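Local coordinates for uncharacterized protein (PDB 5COZ) that is of unknown function but, carrying a YycH-like regulatory domain and a predicted lipoprotein signal, may act in regulation at the cell envelope, at residues K151-L160 / K186-N196. Sequence-based numbering, arbitrary orientation.
Sequences KDKFRTDKQL and KNELYVLDDKN
Lys151, in the 3-10 segment that runs up to Phe154, crosses the Tyr190 side chain obliquely with its CB, CG and CD, CG standing 3.7 Å from Tyr190 CE1. A bend at the last torsion (chi4 -76°) turns NZ off to Asn149. Phe154 comes next: its carbonyl O accepts an almost straight bond from Val191 N (2.8 Å, 175°), the one backbone hydrogen bond joining the loop to strand 188-192. The Phe154 ring presents its edge to Val191 O and to Asn196 N in the type I turn 193-196. Arg155, centre of an inverse gamma turn, runs extended beside the strand; Glu188 CG lies over one face of its guanidinium, 3.9 Å from CZ. Glu48 forms salt bridges with both Arg155 NH1 and Lys186 NZ, so the two neighbouring cations share an anion; Lys186 NZ also bonds Asn50. Water 1 links Arg155 NE to Leu189 N, water 2 links Arg155 NH2 to Asn187 O, and water 3 spans Thr156 O and Leu189 O. Thr156 OG1 accepts from Lys158 N in an ST turn and rests 3.6 Å from Val191 CG2. Lys158, its chain straight and CG opposite the backbone N (chi1 -178°), brings NZ to the anti lone pair of Asp193 OD2, a 2.8 Å salt bridge. Leu160 CD2 closes on Val191 CG1 at 3.8 Å. Tyr190 OH donates to Glu188 OE1 (2.6 Å), which lies at the ring's edge. Were Tyr190 an alanine, Glu188 OE1 would probably lose its hydroxyl donor and a gap would open beside the Lys151 chain. Strand 211-220 pairs with the other edge of 188-192; on this edge Phe154 supplies a direct acceptor for Val191 N, while Leu189 N, Leu189 O and Asn187 O are met through water.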
ATOM      1  N   LYS A 151      -1.658 -11.021  -1.628  1.00 11.17           N
ATOM      2  CA  LYS A 151      -1.163 -10.809  -0.261  1.00  9.47           C
ATOM      3  C   LYS A 151      -2.179 -11.133   0.821  1.00 11.79           C
ATOM      4  O   LYS A 151      -1.800 -11.470   1.952  1.00  9.64           O
ATOM      5  CB  LYS A 151      -0.674  -9.351  -0.045  1.00 10.79           C
ATOM      6  CG  LYS A 151      -1.772  -8.264  -0.053  1.00 14.02           C
ATOM      7  CD  LYS A 151      -1.168  -6.860   0.063  1.00 11.57           C
ATOM      8  CE  LYS A 151      -2.238  -5.813   0.399  1.00 15.19           C
ATOM      9  NZ  LYS A 151      -3.055  -5.489  -0.786  1.00 12.38           N
ATOM     10  N   ASP A 152      -3.461 -10.972   0.528  1.00 10.28           N
ATOM     11  CA  ASP A 152      -4.487 -11.130   1.551  1.00 11.33           C
ATOM     12  C   ASP A 152      -4.430 -12.486   2.272  1.00 12.75           C
ATOM     13  O   ASP A 152      -4.707 -12.527   3.471  1.00 12.18           O
ATOM     14  CB  ASP A 152      -5.877 -10.930   0.942  1.00 14.21           C
ATOM     15  CG  ASP A 152      -6.996 -10.912   1.970  1.00 25.43           C
ATOM     16  OD1 ASP A 152      -6.998 -10.005   2.826  1.00 28.04           O
ATOM     17  OD2 ASP A 152      -7.821 -11.852   1.962  1.00 30.50           O
ATOM     18  N   LYS A 153      -4.041 -13.547   1.570  1.00 10.29           N
ATOM     19  CA  LYS A 153      -4.005 -14.877   2.205  0.50 10.53           C
ATOM     20  C   LYS A 153      -2.904 -14.978   3.275  1.00 12.73           C
ATOM     21  O   LYS A 153      -2.959 -15.889   4.121  1.00 13.35           O
ATOM     22  CB  LYS A 153      -3.860 -16.003   1.177  0.50 13.87           C
ATOM     23  CG  LYS A 153      -2.554 -16.009   0.409  0.50 17.84           C
ATOM     24  CD  LYS A 153      -2.500 -17.111  -0.654  0.50 31.99           C
ATOM     25  CE  LYS A 153      -2.809 -16.573  -2.033  0.50 45.59           C
ATOM     26  NZ  LYS A 153      -2.521 -17.573  -3.093  0.50 59.62           N
ATOM     27  N   PHE A 154      -1.947 -14.047   3.265  1.00  9.02           N
ATOM     28  CA  PHE A 154      -0.869 -14.048   4.278  1.00  8.30           C
ATOM     29  C   PHE A 154      -1.176 -13.128   5.482  1.00  9.74           C
ATOM     30  O   PHE A 154      -0.385 -13.092   6.431  1.00  8.96           O
ATOM     31  CB  PHE A 154       0.436 -13.605   3.600  1.00  8.72           C
ATOM     32  CG  PHE A 154       0.896 -14.569   2.527  1.00  9.83           C
ATOM     33  CD1 PHE A 154       1.655 -15.689   2.854  1.00 12.10           C
ATOM     34  CD2 PHE A 154       0.524 -14.382   1.197  1.00 10.09           C
ATOM     35  CE1 PHE A 154       2.074 -16.577   1.866  1.00 13.54           C
ATOM     36  CE2 PHE A 154       0.922 -15.285   0.209  1.00 12.08           C
ATOM     37  CZ  PHE A 154       1.698 -16.378   0.547  1.00 11.03           C
ATOM     38  N   ARG A 155      -2.318 -12.421   5.485  1.00  8.89           N
ATOM     39  CA  ARG A 155      -2.668 -11.529   6.579  1.00  9.18           C
ATOM     40  C   ARG A 155      -3.327 -12.331   7.679  1.00 13.74           C
ATOM     41  O   ARG A 155      -4.550 -12.424   7.729  1.00 14.11           O
ATOM     42  CB  ARG A 155      -3.601 -10.426   6.037  1.00  9.72           C
ATOM     43  CG  ARG A 155      -3.781  -9.298   7.017  1.00 15.63           C
ATOM     44  CD  ARG A 155      -4.118  -8.044   6.292  1.00 18.22           C
ATOM     45  NE  ARG A 155      -4.422  -6.992   7.248  1.00 16.22           N
ATOM     46  CZ  ARG A 155      -5.408  -6.124   7.091  1.00 15.73           C
ATOM     47  NH1 ARG A 155      -6.174  -6.168   6.010  1.00 17.76           N
ATOM     48  NH2 ARG A 155      -5.645  -5.213   8.021  1.00 13.33           N
ATOM     49  N   THR A 156      -2.509 -12.969   8.540  1.00 10.50           N
ATOM     50  CA  THR A 156      -3.024 -13.838   9.604  1.00 10.91           C
ATOM     51  C   THR A 156      -2.507 -13.389  10.962  1.00 12.74           C
ATOM     52  O   THR A 156      -1.658 -12.501  11.032  1.00 12.50           O
ATOM     53  CB  THR A 156      -2.559 -15.295   9.353  1.00 11.94           C
ATOM     54  OG1 THR A 156      -1.194 -15.406   9.775  1.00 13.01           O
ATOM     55  CG2 THR A 156      -2.722 -15.757   7.885  1.00 11.97           C
ATOM     56  N   ASP A 157      -2.985 -14.044  12.045  1.00 12.43           N
ATOM     57  CA  ASP A 157      -2.547 -13.732  13.411  1.00 12.19           C
ATOM     58  C   ASP A 157      -1.417 -14.654  13.871  1.00 12.12           C
ATOM     59  O   ASP A 157      -1.077 -14.624  15.060  1.00 12.13           O
ATOM     60  CB  ASP A 157      -3.730 -13.894  14.394  1.00 14.70           C
ATOM     61  CG  ASP A 157      -4.973 -13.123  13.984  1.00 21.14           C
ATOM     62  OD1 ASP A 157      -4.843 -11.921  13.649  1.00 21.83           O
ATOM     63  OD2 ASP A 157      -6.078 -13.731  13.984  1.00 21.36           O
ATOM     64  N   LYS A 158      -0.844 -15.461  12.959  1.00  9.84           N
ATOM     65  CA  LYS A 158       0.236 -16.369  13.368  1.00  9.04           C
ATOM     66  C   LYS A 158       1.424 -15.581  13.948  1.00 12.06           C
ATOM     67  O   LYS A 158       1.800 -14.524  13.449  1.00 11.74           O
ATOM     68  CB  LYS A 158       0.700 -17.234  12.180  1.00 10.06           C
ATOM     69  CG  LYS A 158       1.791 -18.255  12.537  1.00 11.30           C
ATOM     70  CD  LYS A 158       2.060 -19.225  11.427  1.00 13.53           C
ATOM     71  CE  LYS A 158       3.207 -20.161  11.786  1.00 11.62           C
ATOM     72  NZ  LYS A 158       3.365 -21.217  10.763  1.00 11.29           N
ATOM     73  N   GLN A 159       1.976 -16.094  15.042  1.00 10.63           N
ATOM     74  CA  GLN A 159       3.153 -15.512  15.669  1.00 10.30           C
ATOM     75  C   GLN A 159       4.346 -16.356  15.311  1.00 13.76           C
ATOM     76  O   GLN A 159       4.350 -17.550  15.616  1.00 15.36           O
ATOM     77  CB  GLN A 159       2.989 -15.467  17.206  1.00 10.73           C
ATOM     78  CG  GLN A 159       1.670 -14.834  17.654  1.00 12.64           C
ATOM     79  CD  GLN A 159       1.680 -13.352  17.421  1.00 16.31           C
ATOM     80  OE1 GLN A 159       2.572 -12.636  17.907  1.00 15.23           O
ATOM     81  NE2 GLN A 159       0.755 -12.886  16.576  1.00 14.63           N
ATOM     82  N   LEU A 160       5.341 -15.773  14.661  1.00 10.03           N
ATOM     83  CA  LEU A 160       6.550 -16.523  14.307  1.00  8.97           C
ATOM     84  C   LEU A 160       7.375 -16.740  15.554  1.00 13.43           C
ATOM     85  O   LEU A 160       7.119 -16.093  16.583  1.00 14.49           O
ATOM     86  CB  LEU A 160       7.331 -15.829  13.205  1.00  8.06           C
ATOM     87  CG  LEU A 160       6.523 -15.676  11.898  1.00  9.76           C
ATOM     88  CD1 LEU A 160       7.283 -14.811  10.901  1.00  8.26           C
ATOM     89  CD2 LEU A 160       6.196 -17.064  11.265  1.00 10.67           C
ATOM     90  N   LYS A 186      -2.023   2.748  11.777  1.00  7.24           N
ATOM     91  CA  LYS A 186      -2.391   1.419  11.323  1.00  7.01           C
ATOM     92  C   LYS A 186      -1.438   0.936  10.229  1.00  8.94           C
ATOM     93  O   LYS A 186      -1.186   1.624   9.242  1.00  9.09           O
ATOM     94  CB  LYS A 186      -3.839   1.380  10.808  1.00  7.15           C
ATOM     95  CG  LYS A 186      -4.236   0.003  10.243  1.00  9.19           C
ATOM     96  CD  LYS A 186      -5.666  -0.045   9.780  1.00 11.95           C
ATOM     97  CE  LYS A 186      -5.966  -1.393   9.143  1.00 13.58           C
ATOM     98  NZ  LYS A 186      -7.458  -1.571   8.962  1.00 13.99           N
ATOM     99  N   ASN A 187      -0.910  -0.267  10.428  1.00  8.97           N
ATOM    100  CA  ASN A 187      -0.120  -0.940   9.412  1.00  9.22           C
ATOM    101  C   ASN A 187      -0.767  -2.313   9.185  1.00 10.71           C
ATOM    102  O   ASN A 187      -1.697  -2.707   9.915  1.00 11.72           O
ATOM    103  CB  ASN A 187       1.361  -1.031   9.809  1.00 11.00           C
ATOM    104  CG  ASN A 187       1.570  -1.518  11.191  1.00 21.14           C
ATOM    105  OD1 ASN A 187       1.266  -2.664  11.486  1.00 16.49           O
ATOM    106  ND2 ASN A 187       2.021  -0.630  12.086  1.00 17.67           N
ATOM    107  N   GLU A 188      -0.365  -2.975   8.123  1.00  7.43           N
ATOM    108  CA  GLU A 188      -0.844  -4.308   7.791  1.00  6.02           C
ATOM    109  C   GLU A 188       0.316  -5.270   7.952  1.00  8.46           C
ATOM    110  O   GLU A 188       1.439  -4.958   7.557  1.00  7.98           O
ATOM    111  CB  GLU A 188      -1.380  -4.365   6.349  1.00  6.60           C
ATOM    112  CG  GLU A 188      -2.634  -3.526   6.170  1.00  9.80           C
ATOM    113  CD  GLU A 188      -3.074  -3.376   4.728  1.00 12.61           C
ATOM    114  OE1 GLU A 188      -2.319  -3.772   3.806  1.00  9.52           O
ATOM    115  OE2 GLU A 188      -4.179  -2.817   4.523  1.00 12.28           O
ATOM    116  N   LEU A 189       0.042  -6.431   8.514  1.00  7.74           N
ATOM    117  CA  LEU A 189       1.069  -7.427   8.736  1.00  7.30           C
ATOM    118  C   LEU A 189       0.768  -8.699   7.945  1.00  8.62           C
ATOM    119  O   LEU A 189      -0.303  -9.305   8.100  1.00  9.36           O
ATOM    120  CB  LEU A 189       1.167  -7.720  10.243  1.00  7.27           C
ATOM    121  CG  LEU A 189       2.150  -8.852  10.630  1.00  9.77           C
ATOM    122  CD1 LEU A 189       3.571  -8.584  10.116  1.00 10.15           C
ATOM    123  CD2 LEU A 189       2.205  -9.035  12.129  1.00 11.89           C
ATOM    124  N   TYR A 190       1.784  -9.168   7.203  1.00  6.82           N
ATOM    125  CA  TYR A 190       1.719 -10.398   6.416  1.00  7.02           C
ATOM    126  C   TYR A 190       2.722 -11.379   6.978  1.00  9.50           C
ATOM    127  O   TYR A 190       3.855 -11.005   7.310  1.00  9.05           O
ATOM    128  CB  TYR A 190       1.999 -10.064   4.926  1.00  6.99           C
ATOM    129  CG  TYR A 190       0.984  -9.062   4.407  1.00  8.30           C
ATOM    130  CD1 TYR A 190      -0.274  -9.477   3.990  1.00  8.97           C
ATOM    131  CD2 TYR A 190       1.233  -7.695   4.468  1.00  8.05           C
ATOM    132  CE1 TYR A 190      -1.263  -8.561   3.641  1.00 10.39           C
ATOM    133  CE2 TYR A 190       0.262  -6.764   4.085  1.00  9.03           C
ATOM    134  CZ  TYR A 190      -0.991  -7.208   3.698  1.00 13.62           C
ATOM    135  OH  TYR A 190      -1.978  -6.337   3.324  1.00 13.59           O
ATOM    136  N   VAL A 191       2.290 -12.623   7.182  1.00  7.14           N
ATOM    137  CA  VAL A 191       3.124 -13.677   7.765  1.00  7.18           C
ATOM    138  C   VAL A 191       3.603 -14.611   6.665  1.00 10.44           C
ATOM    139  O   VAL A 191       2.816 -15.385   6.085  1.00 10.01           O
ATOM    140  CB  VAL A 191       2.361 -14.435   8.870  1.00  9.90           C
ATOM    141  CG1 VAL A 191       3.265 -15.516   9.483  1.00  9.66           C
ATOM    142  CG2 VAL A 191       1.866 -13.472   9.970  1.00 10.00           C
ATOM    143  N   LEU A 192       4.904 -14.537   6.357  1.00  7.68           N
ATOM    144  CA  LEU A 192       5.471 -15.335   5.275  1.00  8.34           C
ATOM    145  C   LEU A 192       6.177 -16.544   5.888  1.00 10.18           C
ATOM    146  O   LEU A 192       7.398 -16.555   6.097  1.00  8.97           O
ATOM    147  CB  LEU A 192       6.415 -14.473   4.432  1.00  8.45           C
ATOM    148  CG  LEU A 192       5.787 -13.548   3.367  1.00 12.39           C
ATOM    149  CD1 LEU A 192       4.747 -12.574   3.942  1.00 13.93           C
ATOM    150  CD2 LEU A 192       6.880 -12.774   2.663  1.00 11.84           C
ATOM    151  N   ASP A 193       5.369 -17.550   6.229  1.00  8.30           N
ATOM    152  CA  ASP A 193       5.875 -18.800   6.796  1.00  8.98           C
ATOM    153  C   ASP A 193       5.984 -19.848   5.653  1.00 11.35           C
ATOM    154  O   ASP A 193       6.116 -19.460   4.487  1.00 10.16           O
ATOM    155  CB  ASP A 193       4.937 -19.274   7.926  1.00 11.60           C
ATOM    156  CG  ASP A 193       3.511 -19.595   7.487  1.00 11.18           C
ATOM    157  OD1 ASP A 193       3.169 -19.309   6.326  1.00 10.61           O
ATOM    158  OD2 ASP A 193       2.753 -20.154   8.299  1.00 13.27           O
ATOM    159  N   ASP A 194       5.865 -21.158   5.954  1.00 10.08           N
ATOM    160  CA  ASP A 194       5.993 -22.183   4.906  1.00 10.30           C
ATOM    161  C   ASP A 194       4.972 -22.016   3.762  1.00 13.54           C
ATOM    162  O   ASP A 194       5.215 -22.544   2.679  1.00 14.74           O
ATOM    163  CB  ASP A 194       5.866 -23.575   5.516  1.00 12.16           C
ATOM    164  CG  ASP A 194       4.512 -23.819   6.113  1.00 20.64           C
ATOM    165  OD1 ASP A 194       4.257 -23.307   7.205  1.00 21.06           O
ATOM    166  OD2 ASP A 194       3.675 -24.453   5.445  1.00 24.91           O
ATOM    167  N   LYS A 195       3.852 -21.286   3.997  1.00 11.05           N
ATOM    168  CA  LYS A 195       2.837 -21.054   2.944  1.00 11.19           C
ATOM    169  C   LYS A 195       3.427 -20.159   1.846  1.00 12.91           C
ATOM    170  O   LYS A 195       2.942 -20.156   0.708  1.00 13.00           O
ATOM    171  CB  LYS A 195       1.568 -20.417   3.515  1.00 12.47           C
ATOM    172  CG  LYS A 195       0.829 -21.254   4.555  1.00 16.92           C
ATOM    173  CD  LYS A 195       0.466 -22.668   4.082  1.00 18.65           C
ATOM    174  CE  LYS A 195      -0.354 -23.411   5.113  1.00 33.05           C
ATOM    175  NZ  LYS A 195       0.425 -23.689   6.360  1.00 45.08           N
ATOM    176  N   ASN A 196       4.498 -19.427   2.171  1.00  9.65           N
ATOM    177  CA  ASN A 196       5.186 -18.580   1.213  1.00  9.36           C
ATOM    178  C   ASN A 196       6.203 -19.424   0.430  1.00 12.13           C
ATOM    179  O   ASN A 196       7.417 -19.318   0.657  1.00 11.95           O
ATOM    180  CB  ASN A 196       5.881 -17.407   1.916  1.00  8.51           C
ATOM    181  CG  ASN A 196       6.470 -16.437   0.939  1.00 12.81           C
ATOM    182  OD1 ASN A 196       5.865 -16.134  -0.103  1.00 11.34           O
ATOM    183  ND2 ASN A 196       7.663 -15.941   1.228  1.00  9.73           N
TER
HETATM  184  O   HOH W   1      -2.676  -6.775   9.643  1.00 14.44           O
HETATM  185  O   HOH W   2      -3.883  -4.248  10.187  1.00 15.23           O
HETATM  186  O   HOH W   3      -2.044  -9.789  10.122  1.00 14.64           O